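PDB 7K3P: UDP-glucose 4-epimerase from Campylobacter jejuni subsp. jejuni serotype O:2, which interconverts UDP-glucose and UDP-galactose, and probably their N-acetylated counterparts, using a tightly held NAD cofactor. Local coordinates for residues A25-S30 against I246-I251; V92-S97 against S253-A258; R189-A194 against L310-S315. The protein carries 2 engineered substitutions. All blocks are in the same frame, centred on the assembly; numbering follows the deposited sequence.

All three contacts border the NAD pocket, yet they join different parts of the fold. Contacts 1 and 2 are fully buried and share helix 248-261, which meets the dinucleotide-binding helix 27-37 in contact 1 and the end of strand 90-93 in contact 2. They also touch each other, Ile-28 packing on Phe-94. Contact 3 is only partly buried and brings Phe-191, in the loop beside the nicotinamide, up to strand 309-312. The chemistry changes accordingly: aliphatic groups and a CH-pi contact in contact 1, an oblique aromatic pair in contact 2, and a phenyl ring meeting a leucine and a serine, with a bridging water, in contact 3.

Contact 1 of 3, residues A25-S30 against I246-I251; sequences AGYIGS and IHVDDI. With NAD (nicotinamide-adenine-dinucleotide), chain C.
Val-248 packs over the ring of Tyr-27 in a buried helix-to-helix contact, where the start of helix 248-261 meets the start of helix 27-37. Residues 25-30 belong to the glycine-rich turn of a Rossmann fold, with Gly-26 and Gly-29 fitting the GxGxxG pattern. Tyr-27 reaches across to helix 248-261, CG lying anti to the backbone N (chi1 -176°), and Val-248 CG2 sits over one face, 3.9 Å from the centroid of the Tyr-27 ring and 16° off its normal, a CH-pi contact. The other methyl, Val-248 CG1, lies 3.5 Å from Tyr-27 OH. A branched valine suits this place because its two methyls can address the ring and its hydroxyl together; the hydroxyl itself is hydrogen-bonded to Ala-194 O. One residue on, Ile-28 CG2 meets Ile-251 CG2 at 4.1 Å, the two side chains crossing at about a right angle. Of these apolar groups Ile-28 also touches the cofactor, its CD1 lying near NAD O5D and O4D. Gly-26, with no side chain, lets NAD O5B come close to its backbone, and the amides at the helix start turn to the diphosphate: Tyr-27 N gives a nearly straight bond to NAD O2A of 2.8 Å. At the start of the partner helix, His-247 is the N-cap, its ND1 accepting from Asp-249 N. The second diphosphate bond, from Ile-28 N to NAD O1N, is likewise 2.8 Å long, with an N-H...O angle of 174°.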
loop_
_atom_site.group_PDB
_atom_site.type_symbol
_atom_site.label_atom_id
_atom_site.label_comp_id
_atom_site.label_asym_id
_atom_site.label_seq_id
_atom_site.Cartn_x
_atom_site.Cartn_y
_atom_site.Cartn_z
ATOM N N ALA A 25 3.152 11.625 -22.141
ATOM C CA ALA A 25 3.805 12.890 -22.494
ATOM C C ALA A 25 5.120 13.082 -21.744
ATOM O O ALA A 25 5.842 14.055 -21.995
ATOM C CB ALA A 25 2.872 14.083 -22.246
ATOM N N GLY A 26 5.411 12.176 -20.808
ATOM C CA GLY A 26 6.631 12.247 -20.011
ATOM C C GLY A 26 7.843 11.656 -20.736
ATOM O O GLY A 26 7.769 11.346 -21.928
ATOM N N TYR A 27 8.955 11.493 -20.024
ATOM C CA TYR A 27 10.226 11.105 -20.650
ATOM C C TYR A 27 10.190 9.697 -21.232
ATOM O O TYR A 27 10.412 9.507 -22.433
ATOM C CB TYR A 27 11.381 11.260 -19.653
ATOM C CG TYR A 27 12.765 10.981 -20.220
ATOM C CD1 TYR A 27 13.196 11.568 -21.415
ATOM C CD2 TYR A 27 13.652 10.149 -19.543
ATOM C CE1 TYR A 27 14.469 11.317 -21.924
ATOM C CE2 TYR A 27 14.932 9.901 -20.036
ATOM C CZ TYR A 27 15.335 10.487 -21.224
ATOM O OH TYR A 27 16.607 10.238 -21.708
ATOM N N ILE A 28 9.913 8.700 -20.402
ATOM C CA ILE A 28 9.910 7.332 -20.901
ATOM C C ILE A 28 8.636 7.056 -21.700
ATOM O O ILE A 28 8.667 6.356 -22.722
ATOM C CB ILE A 28 10.032 6.315 -19.768
ATOM C CG1 ILE A 28 11.292 6.584 -18.932
ATOM C CG2 ILE A 28 10.053 4.910 -20.326
ATOM C CD1 ILE A 28 11.405 5.653 -17.723
ATOM N N GLY A 29 7.516 7.606 -21.225
ATOM C CA GLY A 29 6.240 7.468 -21.915
ATOM C C GLY A 29 6.233 7.962 -23.362
ATOM O O GLY A 29 5.704 7.280 -24.251
ATOM N N SER A 30 6.808 9.138 -23.608
ATOM C CA SER A 30 6.832 9.686 -24.963
ATOM C C SER A 30 7.737 8.857 -25.881
ATOM O O SER A 30 7.413 8.645 -27.051
ATOM C CB SER A 30 7.278 11.143 -24.960
ATOM O OG SER A 30 8.603 11.272 -24.493
ATOM N N ILE A 246 20.304 2.663 -17.862
ATOM C CA ILE A 246 19.671 2.179 -19.085
ATOM C C ILE A 246 19.270 3.315 -20.029
ATOM O O ILE A 246 18.887 4.411 -19.587
ATOM C CB ILE A 246 18.472 1.256 -18.779
ATOM C CG1 ILE A 246 18.044 0.504 -20.039
ATOM C CG2 ILE A 246 17.301 2.062 -18.167
ATOM C CD1 ILE A 246 17.175 -0.706 -19.738
ATOM N N HIS A 247 19.377 3.053 -21.329
ATOM C CA HIS A 247 19.011 4.041 -22.343
ATOM C C HIS A 247 17.486 4.177 -22.400
ATOM O O HIS A 247 16.772 3.186 -22.317
ATOM C CB HIS A 247 19.564 3.626 -23.712
ATOM C CG HIS A 247 19.459 4.696 -24.750
ATOM N ND1 HIS A 247 18.297 4.943 -25.449
ATOM C CD2 HIS A 247 20.370 5.587 -25.205
ATOM C CE1 HIS A 247 18.497 5.939 -26.293
ATOM N NE2 HIS A 247 19.743 6.351 -26.162
ATOM N N VAL A 248 16.991 5.405 -22.542
ATOM C CA VAL A 248 15.540 5.627 -22.536
ATOM C C VAL A 248 14.813 4.811 -23.611
ATOM O O VAL A 248 13.666 4.400 -23.413
ATOM C CB VAL A 248 15.177 7.132 -22.645
ATOM C CG1 VAL A 248 15.672 7.718 -23.973
ATOM C CG2 VAL A 248 13.666 7.333 -22.498
ATOM N N ASP A 249 15.474 4.551 -24.739
ATOM C CA ASP A 249 14.809 3.818 -25.819
ATOM C C ASP A 249 14.809 2.309 -25.573
ATOM O O ASP A 249 13.982 1.584 -26.132
ATOM C CB ASP A 249 15.414 4.174 -27.197
ATOM C CG ASP A 249 14.960 5.545 -27.704
ATOM O OD1 ASP A 249 13.743 5.838 -27.635
ATOM O OD2 ASP A 249 15.823 6.336 -28.151
ATOM N N ASP A 250 15.729 1.848 -24.723
ATOM C CA ASP A 250 15.816 0.431 -24.353
ATOM C C ASP A 250 14.835 0.056 -23.246
ATOM O O ASP A 250 14.277 -1.055 -23.228
ATOM C CB ASP A 250 17.245 0.080 -23.912
ATOM C CG ASP A 250 18.213 -0.030 -25.086
ATOM O OD1 ASP A 250 17.751 -0.360 -26.197
ATOM O OD2 ASP A 250 19.429 0.211 -24.897
ATOM N N ILE A 251 14.651 0.954 -22.284
ATOM C CA ILE A 251 13.591 0.704 -21.301
ATOM C C ILE A 251 12.250 0.857 -22.033
ATOM O O ILE A 251 11.303 0.119 -21.772
ATOM C CB ILE A 251 13.699 1.626 -20.056
ATOM C CG1 ILE A 251 12.547 1.362 -19.081
ATOM C CG2 ILE A 251 13.759 3.094 -20.457
ATOM C CD1 ILE A 251 12.470 -0.084 -18.638
HETATM P PA NAD C . 8.050 11.450 -16.123
HETATM O O1A NAD C . 7.766 12.476 -15.053
HETATM O O2A NAD C . 8.787 12.070 -17.276
HETATM O O5B NAD C . 6.710 10.850 -16.699
HETATM C C5B NAD C . 5.572 10.881 -15.886
HETATM C C4B NAD C . 4.411 11.326 -16.685
HETATM O O4B NAD C . 3.200 11.044 -16.044
HETATM C C3B NAD C . 4.462 12.864 -16.942
HETATM O O3B NAD C . 4.354 13.307 -18.348
HETATM C C2B NAD C . 3.406 13.419 -15.956
HETATM O O2B NAD C . 2.829 14.580 -16.377
HETATM C C1B NAD C . 2.459 12.262 -15.933
HETATM N N9A NAD C . 1.600 12.260 -14.738
HETATM C C8A NAD C . 2.005 12.294 -13.452
HETATM N N7A NAD C . 0.947 12.303 -12.628
HETATM C C5A NAD C . -0.176 12.271 -13.356
HETATM C C6A NAD C . -1.548 12.273 -13.053
HETATM N N6A NAD C . -1.981 12.291 -11.676
HETATM N N1A NAD C . -2.457 12.224 -14.047
HETATM C C2A NAD C . -2.092 12.200 -15.341
HETATM N N3A NAD C . -0.761 12.216 -15.683
HETATM C C4A NAD C . 0.206 12.248 -14.721
HETATM O O3 NAD C . 8.893 10.278 -15.457
HETATM P PN NAD C . 9.621 9.146 -16.280
HETATM O O1N NAD C . 9.161 9.157 -17.726
HETATM O O2N NAD C . 11.095 9.400 -16.194
HETATM O O5D NAD C . 9.267 7.761 -15.604
HETATM C C5D NAD C . 8.016 7.180 -15.889
HETATM C C4D NAD C . 7.765 5.951 -15.032
HETATM O O4D NAD C . 8.884 5.092 -15.028
HETATM C C3D NAD C . 7.346 6.258 -13.598
HETATM O O3D NAD C . 6.385 5.365 -13.200
HETATM C C2D NAD C . 8.536 5.994 -12.777
HETATM O O2D NAD C . 8.258 5.656 -11.469
HETATM C C1D NAD C . 9.227 4.878 -13.606
HETATM N N1N NAD C . 10.741 4.752 -13.385
HETATM C C2N NAD C . 11.507 5.793 -13.872
HETATM C C3N NAD C . 12.889 5.747 -13.714
HETATM C C7N NAD C . 13.737 6.876 -14.240
HETATM O O7N NAD C . 13.243 7.853 -14.782
HETATM N N7N NAD C . 15.151 6.799 -14.086
HETATM C C4N NAD C . 13.471 4.662 -13.086
HETATM C C5N NAD C . 12.697 3.631 -12.606
HETATM C C6N NAD C . 11.303 3.663 -12.752
#

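Contact 2 of 3, residues V92-S97 against S253-A258; sequences VHFAAS and SAHLAA. With NAD (nicotinamide-adenine-dinucleotide), chain C.
The NAD pocket of the Rossmann fold is backed here by two rings, Phe-94 from the loop after strand 90-93 and His-255 from helix 248-261. Reaching toward each other from sheet and helix, the two rings meet at a slant, centroids 4.6 Å apart and planes at 37°. Phe-94 CE1 lies over one face of the imidazole, displaced toward its rim, and comes 3.5 Å from His-255 NE2. Beside this pair, Val-92 CG1 approaches His-255 CD2 at 3.9 Å; with CG1 anti to the backbone N (chi1 180°), the methyl is directed at the helix. Histidine suits the position because its flat surface packs against apolar groups while both nitrogens find polar partners in the interior: ND1 bonds to Ile-251 O, one turn earlier in its own helix, and NE2 to Ser-136 OG. Phenylalanine serves two neighbours at once, since its edge is near NAD C4D while its far end meets the histidine. Its backbone also binds the cofactor, Phe-94 O accepting from the ribose hydroxyl NAD O3D at 2.8 Å. Small residues follow, and the methyl of Ala-96 lies 3.5 Å from that same NAD O3D. Helix 27-37 brings Ile-28 and Thr-32 against Phe-94; strand 132-136 sets Ile-134 against His-255 and Ala-258, while Ser-253 and Leu-256 touch Gln-35 and Phe-36 of helix 27-37, so helix 248-261 packs on both that helix and the parallel sheet.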
loop_
_atom_site.group_PDB
_atom_site.type_symbol
_atom_site.label_atom_id
_atom_site.label_comp_id
_atom_site.label_asym_id
_atom_site.label_seq_id
_atom_site.Cartn_x
_atom_site.Cartn_y
_atom_site.Cartn_z
ATOM N N VAL A 92 -0.388 0.674 -20.569
ATOM C CA VAL A 92 0.999 0.751 -20.175
ATOM C C VAL A 92 1.071 1.965 -19.275
ATOM O O VAL A 92 0.887 3.103 -19.734
ATOM C CB VAL A 92 1.914 0.936 -21.390
ATOM C CG1 VAL A 92 3.365 1.022 -20.944
ATOM C CG2 VAL A 92 1.719 -0.242 -22.384
ATOM N N HIS A 93 1.320 1.721 -17.985
ATOM C CA HIS A 93 1.139 2.747 -16.950
ATOM C C HIS A 93 2.457 3.383 -16.451
ATOM O O HIS A 93 3.135 2.825 -15.580
ATOM C CB HIS A 93 0.356 2.127 -15.780
ATOM C CG HIS A 93 0.100 3.063 -14.639
ATOM N ND1 HIS A 93 -0.189 4.416 -14.827
ATOM C CD2 HIS A 93 0.083 2.866 -13.303
ATOM C CE1 HIS A 93 -0.365 4.983 -13.654
ATOM N NE2 HIS A 93 -0.210 4.073 -12.703
ATOM N N PHE A 94 2.805 4.544 -16.997
ATOM C CA PHE A 94 4.017 5.276 -16.620
ATOM C C PHE A 94 3.758 6.396 -15.600
ATOM O O PHE A 94 4.688 6.836 -14.909
ATOM C CB PHE A 94 4.631 5.973 -17.839
ATOM C CG PHE A 94 5.237 5.043 -18.854
ATOM C CD1 PHE A 94 6.488 4.468 -18.642
ATOM C CD2 PHE A 94 4.576 4.783 -20.045
ATOM C CE1 PHE A 94 7.051 3.620 -19.595
ATOM C CE2 PHE A 94 5.123 3.937 -20.999
ATOM C CZ PHE A 94 6.368 3.359 -20.781
ATOM N N ALA A 95 2.530 6.921 -15.574
ATOM C CA ALA A 95 2.221 8.112 -14.772
ATOM C C ALA A 95 2.518 7.886 -13.290
ATOM O O ALA A 95 2.036 6.926 -12.681
ATOM C CB ALA A 95 0.755 8.534 -14.966
ATOM N N ALA A 96 3.317 8.781 -12.716
ATOM C CA ALA A 96 3.676 8.704 -11.309
ATOM C C ALA A 96 4.521 9.917 -10.954
ATOM O O ALA A 96 4.955 10.644 -11.847
ATOM C CB ALA A 96 4.473 7.419 -11.043
ATOM N N SER A 97 4.759 10.111 -9.653
ATOM C CA SER A 97 5.819 10.996 -9.175
ATOM C C SER A 97 7.032 10.107 -8.910
ATOM O O SER A 97 6.867 8.978 -8.436
ATOM C CB SER A 97 5.386 11.706 -7.889
ATOM O OG SER A 97 4.203 12.441 -8.105
ATOM N N SER A 253 11.586 0.082 -25.201
ATOM C CA SER A 253 11.293 -1.117 -25.986
ATOM C C SER A 253 10.891 -2.292 -25.094
ATOM O O SER A 253 10.090 -3.148 -25.484
ATOM C CB SER A 253 12.477 -1.480 -26.913
ATOM O OG SER A 253 13.606 -1.906 -26.162
ATOM N N ALA A 254 11.418 -2.333 -23.874
ATOM C CA ALA A 254 11.069 -3.434 -22.961
ATOM C C ALA A 254 9.602 -3.401 -22.559
ATOM O O ALA A 254 9.022 -4.421 -22.180
ATOM C CB ALA A 254 11.963 -3.418 -21.712
ATOM N N HIS A 255 8.996 -2.220 -22.608
ATOM C CA HIS A 255 7.576 -2.126 -22.283
ATOM C C HIS A 255 6.746 -2.745 -23.423
ATOM O O HIS A 255 5.763 -3.452 -23.178
ATOM C CB HIS A 255 7.199 -0.672 -21.988
ATOM C CG HIS A 255 7.581 -0.225 -20.607
ATOM N ND1 HIS A 255 8.884 0.056 -20.244
ATOM C CD2 HIS A 255 6.830 -0.034 -19.494
ATOM C CE1 HIS A 255 8.912 0.423 -18.973
ATOM N NE2 HIS A 255 7.683 0.378 -18.494
ATOM N N LEU A 256 7.170 -2.504 -24.663
ATOM C CA LEU A 256 6.552 -3.160 -25.813
ATOM C C LEU A 256 6.738 -4.663 -25.683
ATOM O O LEU A 256 5.781 -5.432 -25.820
ATOM C CB LEU A 256 7.150 -2.642 -27.130
ATOM C CG LEU A 256 6.545 -1.357 -27.697
ATOM C CD1 LEU A 256 6.958 -0.118 -26.884
ATOM C CD2 LEU A 256 6.918 -1.185 -29.180
ATOM N N ALA A 257 7.963 -5.089 -25.369
ATOM C CA ALA A 257 8.214 -6.519 -25.215
ATOM C C ALA A 257 7.344 -7.137 -24.125
ATOM O O ALA A 257 6.910 -8.279 -24.262
ATOM C CB ALA A 257 9.706 -6.803 -24.967
ATOM N N ALA A 258 7.089 -6.387 -23.047
ATOM C CA ALA A 258 6.264 -6.873 -21.923
ATOM C C ALA A 258 4.819 -7.094 -22.357
ATOM O O ALA A 258 4.150 -8.029 -21.912
ATOM C CB ALA A 258 6.303 -5.865 -20.749
HETATM P PA NAD C . 8.050 11.450 -16.123
HETATM O O1A NAD C . 7.766 12.476 -15.053
HETATM O O2A NAD C . 8.787 12.070 -17.276
HETATM O O5B NAD C . 6.710 10.850 -16.699
HETATM C C5B NAD C . 5.572 10.881 -15.886
HETATM C C4B NAD C . 4.411 11.326 -16.685
HETATM O O4B NAD C . 3.200 11.044 -16.044
HETATM C C3B NAD C . 4.462 12.864 -16.942
HETATM O O3B NAD C . 4.354 13.307 -18.348
HETATM C C2B NAD C . 3.406 13.419 -15.956
HETATM O O2B NAD C . 2.829 14.580 -16.377
HETATM C C1B NAD C . 2.459 12.262 -15.933
HETATM N N9A NAD C . 1.600 12.260 -14.738
HETATM C C8A NAD C . 2.005 12.294 -13.452
HETATM N N7A NAD C . 0.947 12.303 -12.628
HETATM C C5A NAD C . -0.176 12.271 -13.356
HETATM C C6A NAD C . -1.548 12.273 -13.053
HETATM N N6A NAD C . -1.981 12.291 -11.676
HETATM N N1A NAD C . -2.457 12.224 -14.047
HETATM C C2A NAD C . -2.092 12.200 -15.341
HETATM N N3A NAD C . -0.761 12.216 -15.683
HETATM C C4A NAD C . 0.206 12.248 -14.721
HETATM O O3 NAD C . 8.893 10.278 -15.457
HETATM P PN NAD C . 9.621 9.146 -16.280
HETATM O O1N NAD C . 9.161 9.157 -17.726
HETATM O O2N NAD C . 11.095 9.400 -16.194
HETATM O O5D NAD C . 9.267 7.761 -15.604
HETATM C C5D NAD C . 8.016 7.180 -15.889
HETATM C C4D NAD C . 7.765 5.951 -15.032
HETATM O O4D NAD C . 8.884 5.092 -15.028
HETATM C C3D NAD C . 7.346 6.258 -13.598
HETATM O O3D NAD C . 6.385 5.365 -13.200
HETATM C C2D NAD C . 8.536 5.994 -12.777
HETATM O O2D NAD C . 8.258 5.656 -11.469
HETATM C C1D NAD C . 9.227 4.878 -13.606
HETATM N N1N NAD C . 10.741 4.752 -13.385
HETATM C C2N NAD C . 11.507 5.793 -13.872
HETATM C C3N NAD C . 12.889 5.747 -13.714
HETATM C C7N NAD C . 13.737 6.876 -14.240
HETATM O O7N NAD C . 13.243 7.853 -14.782
HETATM N N7N NAD C . 15.151 6.799 -14.086
HETATM C C4N NAD C . 13.471 4.662 -13.086
HETATM C C5N NAD C . 12.697 3.631 -12.606
HETATM C C6N NAD C . 11.303 3.663 -12.752
#

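Contact 3 of 3, residues R189-A194 against L310-S315; sequences RYFNVA and LISDAS. With NAD (nicotinamide-adenine-dinucleotide), chain C.
With CG anti to its carbonyl carbon (chi1 -77°), Phe-191 carries its ring to strand 309-312, and Ser-312, with OG likewise anti to its carbonyl carbon (chi1 -59°), points its hydroxyl back at the ring. The contact joins the link between Rossmann strand 184-189 and strand 192-193 to strand 309-312; both short strands pair with strand 242-246 in a mixed sheet. Ser-312 OG lies at the ring edge near its plane, 3.2 Å from Phe-191 CD2, where the slightly positive ring hydrogens would probably favour an oxygen. The far end of the ring meets Leu-310, the two side chains crossing at about a right angle: Phe-191 CZ is 3.8 Å from Leu-310 CG, and CD1 and CD2 of Leu-310 come in obliquely from one side, CD1 near CZ and CD2 near CE1. A large ring suits the position, since it spans from the apolar leucine to the small polar serine. The same segment also meets the cofactor: the Tyr-190 hydroxyl donates to NAD O4D at 2.9 Å, with its ring carbons close to the nicotinamide, and Phe-191 O is 3.4 Å from NAD C4N, the carbon that carries hydride in NADH. Beyond strand 309-312, Asp-313 OD1 accepts from Ser-315 N in an Asx turn. No direct hydrogen bond crosses between the segments; one water joins them, accepting from Phe-191 N at 3.0 Å and lying 2.6 Å from Ser-312 OG.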
loop_
_atom_site.group_PDB
_atom_site.type_symbol
_atom_site.label_atom_id
_atom_site.label_comp_id
_atom_site.label_asym_id
_atom_site.label_seq_id
_atom_site.Cartn_x
_atom_site.Cartn_y
_atom_site.Cartn_z
ATOM N N ARG A 189 10.688 -3.651 -13.265
ATOM C CA ARG A 189 11.543 -2.915 -12.320
ATOM C C ARG A 189 12.882 -2.611 -12.983
ATOM O O ARG A 189 13.409 -3.443 -13.731
ATOM C CB ARG A 189 11.785 -3.740 -11.062
ATOM C CG ARG A 189 10.526 -4.197 -10.328
ATOM C CD ARG A 189 10.898 -5.203 -9.269
ATOM N NE ARG A 189 9.736 -5.735 -8.566
ATOM C CZ ARG A 189 9.695 -6.944 -8.030
ATOM N NH1 ARG A 189 10.766 -7.739 -8.111
ATOM N NH2 ARG A 189 8.594 -7.355 -7.424
ATOM N N TYR A 190 13.437 -1.433 -12.708
ATOM C CA TYR A 190 14.719 -1.054 -13.285
ATOM C C TYR A 190 15.342 0.078 -12.498
ATOM O O TYR A 190 14.664 0.759 -11.712
ATOM C CB TYR A 190 14.570 -0.659 -14.768
ATOM C CG TYR A 190 13.363 0.225 -15.068
ATOM C CD1 TYR A 190 12.085 -0.312 -15.172
ATOM C CD2 TYR A 190 13.517 1.588 -15.281
ATOM C CE1 TYR A 190 10.970 0.509 -15.469
ATOM C CE2 TYR A 190 12.437 2.396 -15.585
ATOM C CZ TYR A 190 11.172 1.854 -15.671
ATOM O OH TYR A 190 10.107 2.682 -15.968
ATOM N N PHE A 191 16.639 0.270 -12.703
ATOM C CA PHE A 191 17.349 1.355 -12.052
ATOM C C PHE A 191 17.209 2.643 -12.862
ATOM O O PHE A 191 16.264 2.798 -13.638
ATOM C CB PHE A 191 18.815 0.960 -11.842
ATOM C CG PHE A 191 19.012 0.009 -10.695
ATOM C CD1 PHE A 191 19.168 0.493 -9.396
ATOM C CD2 PHE A 191 19.005 -1.364 -10.901
ATOM C CE1 PHE A 191 19.333 -0.383 -8.322
ATOM C CE2 PHE A 191 19.171 -2.248 -9.836
ATOM C CZ PHE A 191 19.338 -1.758 -8.543
ATOM N N ASN A 192 18.156 3.556 -12.700
ATOM C CA ASN A 192 18.041 4.885 -13.280
ATOM C C ASN A 192 18.077 4.873 -14.819
ATOM O O ASN A 192 18.842 4.105 -15.433
ATOM C CB ASN A 192 19.170 5.763 -12.745
ATOM C CG ASN A 192 19.089 7.191 -13.259
ATOM O OD1 ASN A 192 19.930 7.635 -14.052
ATOM N ND2 ASN A 192 18.061 7.913 -12.827
ATOM N N VAL A 193 17.267 5.715 -15.454
ATOM C CA VAL A 193 17.367 5.830 -16.908
ATOM C C VAL A 193 18.035 7.131 -17.349
ATOM O O VAL A 193 17.629 8.220 -16.949
ATOM C CB VAL A 193 16.041 5.505 -17.658
ATOM C CG1 VAL A 193 14.959 5.033 -16.707
ATOM C CG2 VAL A 193 15.601 6.645 -18.553
ATOM N N ALA A 194 19.087 7.001 -18.153
ATOM C CA ALA A 194 19.904 8.158 -18.542
ATOM C C ALA A 194 19.052 9.255 -19.167
ATOM O O ALA A 194 18.145 8.969 -19.953
ATOM C CB ALA A 194 21.025 7.732 -19.500
ATOM N N LEU A 310 25.982 -2.974 -7.615
ATOM C CA LEU A 310 24.528 -3.074 -7.470
ATOM C C LEU A 310 23.896 -2.959 -8.865
ATOM O O LEU A 310 23.849 -1.874 -9.448
ATOM C CB LEU A 310 24.000 -1.959 -6.558
ATOM C CG LEU A 310 22.480 -1.828 -6.451
ATOM C CD1 LEU A 310 21.906 -3.126 -5.962
ATOM C CD2 LEU A 310 22.079 -0.687 -5.522
ATOM N N ILE A 311 23.424 -4.081 -9.407
ATOM C CA ILE A 311 22.823 -4.074 -10.743
ATOM C C ILE A 311 21.651 -5.044 -10.780
ATOM O O ILE A 311 21.514 -5.894 -9.888
ATOM C CB ILE A 311 23.852 -4.478 -11.833
ATOM C CG1 ILE A 311 24.212 -5.958 -11.706
ATOM C CG2 ILE A 311 25.099 -3.614 -11.740
ATOM C CD1 ILE A 311 25.093 -6.461 -12.863
ATOM N N SER A 312 20.814 -4.926 -11.809
ATOM C CA SER A 312 19.702 -5.851 -11.976
ATOM C C SER A 312 20.213 -7.153 -12.579
ATOM O O SER A 312 21.094 -7.133 -13.452
ATOM C CB SER A 312 18.640 -5.276 -12.926
ATOM O OG SER A 312 18.105 -4.037 -12.468
ATOM N N ASP A 313 19.631 -8.268 -12.150
ATOM C CA ASP A 313 19.775 -9.528 -12.863
ATOM C C ASP A 313 18.718 -9.526 -13.972
ATOM O O ASP A 313 17.526 -9.555 -13.682
ATOM C CB ASP A 313 19.520 -10.685 -11.903
ATOM C CG ASP A 313 19.684 -12.053 -12.564
ATOM O OD1 ASP A 313 19.690 -12.154 -13.817
ATOM O OD2 ASP A 313 19.803 -13.033 -11.807
ATOM N N ALA A 314 19.150 -9.478 -15.232
ATOM C CA ALA A 314 18.221 -9.405 -16.361
ATOM C C ALA A 314 18.049 -10.718 -17.122
ATOM O O ALA A 314 17.528 -10.718 -18.239
ATOM C CB ALA A 314 18.642 -8.301 -17.315
ATOM N N SER A 315 18.477 -11.830 -16.531
ATOM C CA SER A 315 18.375 -13.117 -17.213
ATOM C C SER A 315 16.907 -13.524 -17.485
ATOM O O SER A 315 16.573 -14.036 -18.565
ATOM C CB SER A 315 19.135 -14.194 -16.433
ATOM O OG SER A 315 18.566 -14.424 -15.161
HETATM P PA NAD C . 8.050 11.450 -16.123
HETATM O O1A NAD C . 7.766 12.476 -15.053
HETATM O O2A NAD C . 8.787 12.070 -17.276
HETATM O O5B NAD C . 6.710 10.850 -16.699
HETATM C C5B NAD C . 5.572 10.881 -15.886
HETATM C C4B NAD C . 4.411 11.326 -16.685
HETATM O O4B NAD C . 3.200 11.044 -16.044
HETATM C C3B NAD C . 4.462 12.864 -16.942
HETATM O O3B NAD C . 4.354 13.307 -18.348
HETATM C C2B NAD C . 3.406 13.419 -15.956
HETATM O O2B NAD C . 2.829 14.580 -16.377
HETATM C C1B NAD C . 2.459 12.262 -15.933
HETATM N N9A NAD C . 1.600 12.260 -14.738
HETATM C C8A NAD C . 2.005 12.294 -13.452
HETATM N N7A NAD C . 0.947 12.303 -12.628
HETATM C C5A NAD C . -0.176 12.271 -13.356
HETATM C C6A NAD C . -1.548 12.273 -13.053
HETATM N N6A NAD C . -1.981 12.291 -11.676
HETATM N N1A NAD C . -2.457 12.224 -14.047
HETATM C C2A NAD C . -2.092 12.200 -15.341
HETATM N N3A NAD C . -0.761 12.216 -15.683
HETATM C C4A NAD C . 0.206 12.248 -14.721
HETATM O O3 NAD C . 8.893 10.278 -15.457
HETATM P PN NAD C . 9.621 9.146 -16.280
HETATM O O1N NAD C . 9.161 9.157 -17.726
HETATM O O2N NAD C . 11.095 9.400 -16.194
HETATM O O5D NAD C . 9.267 7.761 -15.604
HETATM C C5D NAD C . 8.016 7.180 -15.889
HETATM C C4D NAD C . 7.765 5.951 -15.032
HETATM O O4D NAD C . 8.884 5.092 -15.028
HETATM C C3D NAD C . 7.346 6.258 -13.598
HETATM O O3D NAD C . 6.385 5.365 -13.200
HETATM C C2D NAD C . 8.536 5.994 -12.777
HETATM O O2D NAD C . 8.258 5.656 -11.469
HETATM C C1D NAD C . 9.227 4.878 -13.606
HETATM N N1N NAD C . 10.741 4.752 -13.385
HETATM C C2N NAD C . 11.507 5.793 -13.872
HETATM C C3N NAD C . 12.889 5.747 -13.714
HETATM C C7N NAD C . 13.737 6.876 -14.240
HETATM O O7N NAD C . 13.243 7.853 -14.782
HETATM N N7N NAD C . 15.151 6.799 -14.086
HETATM C C4N NAD C . 13.471 4.662 -13.086
HETATM C C5N NAD C . 12.697 3.631 -12.606
HETATM C C6N NAD C . 11.303 3.663 -12.752
HETATM O O HOH W 1 17.899 -2.075 -14.151
#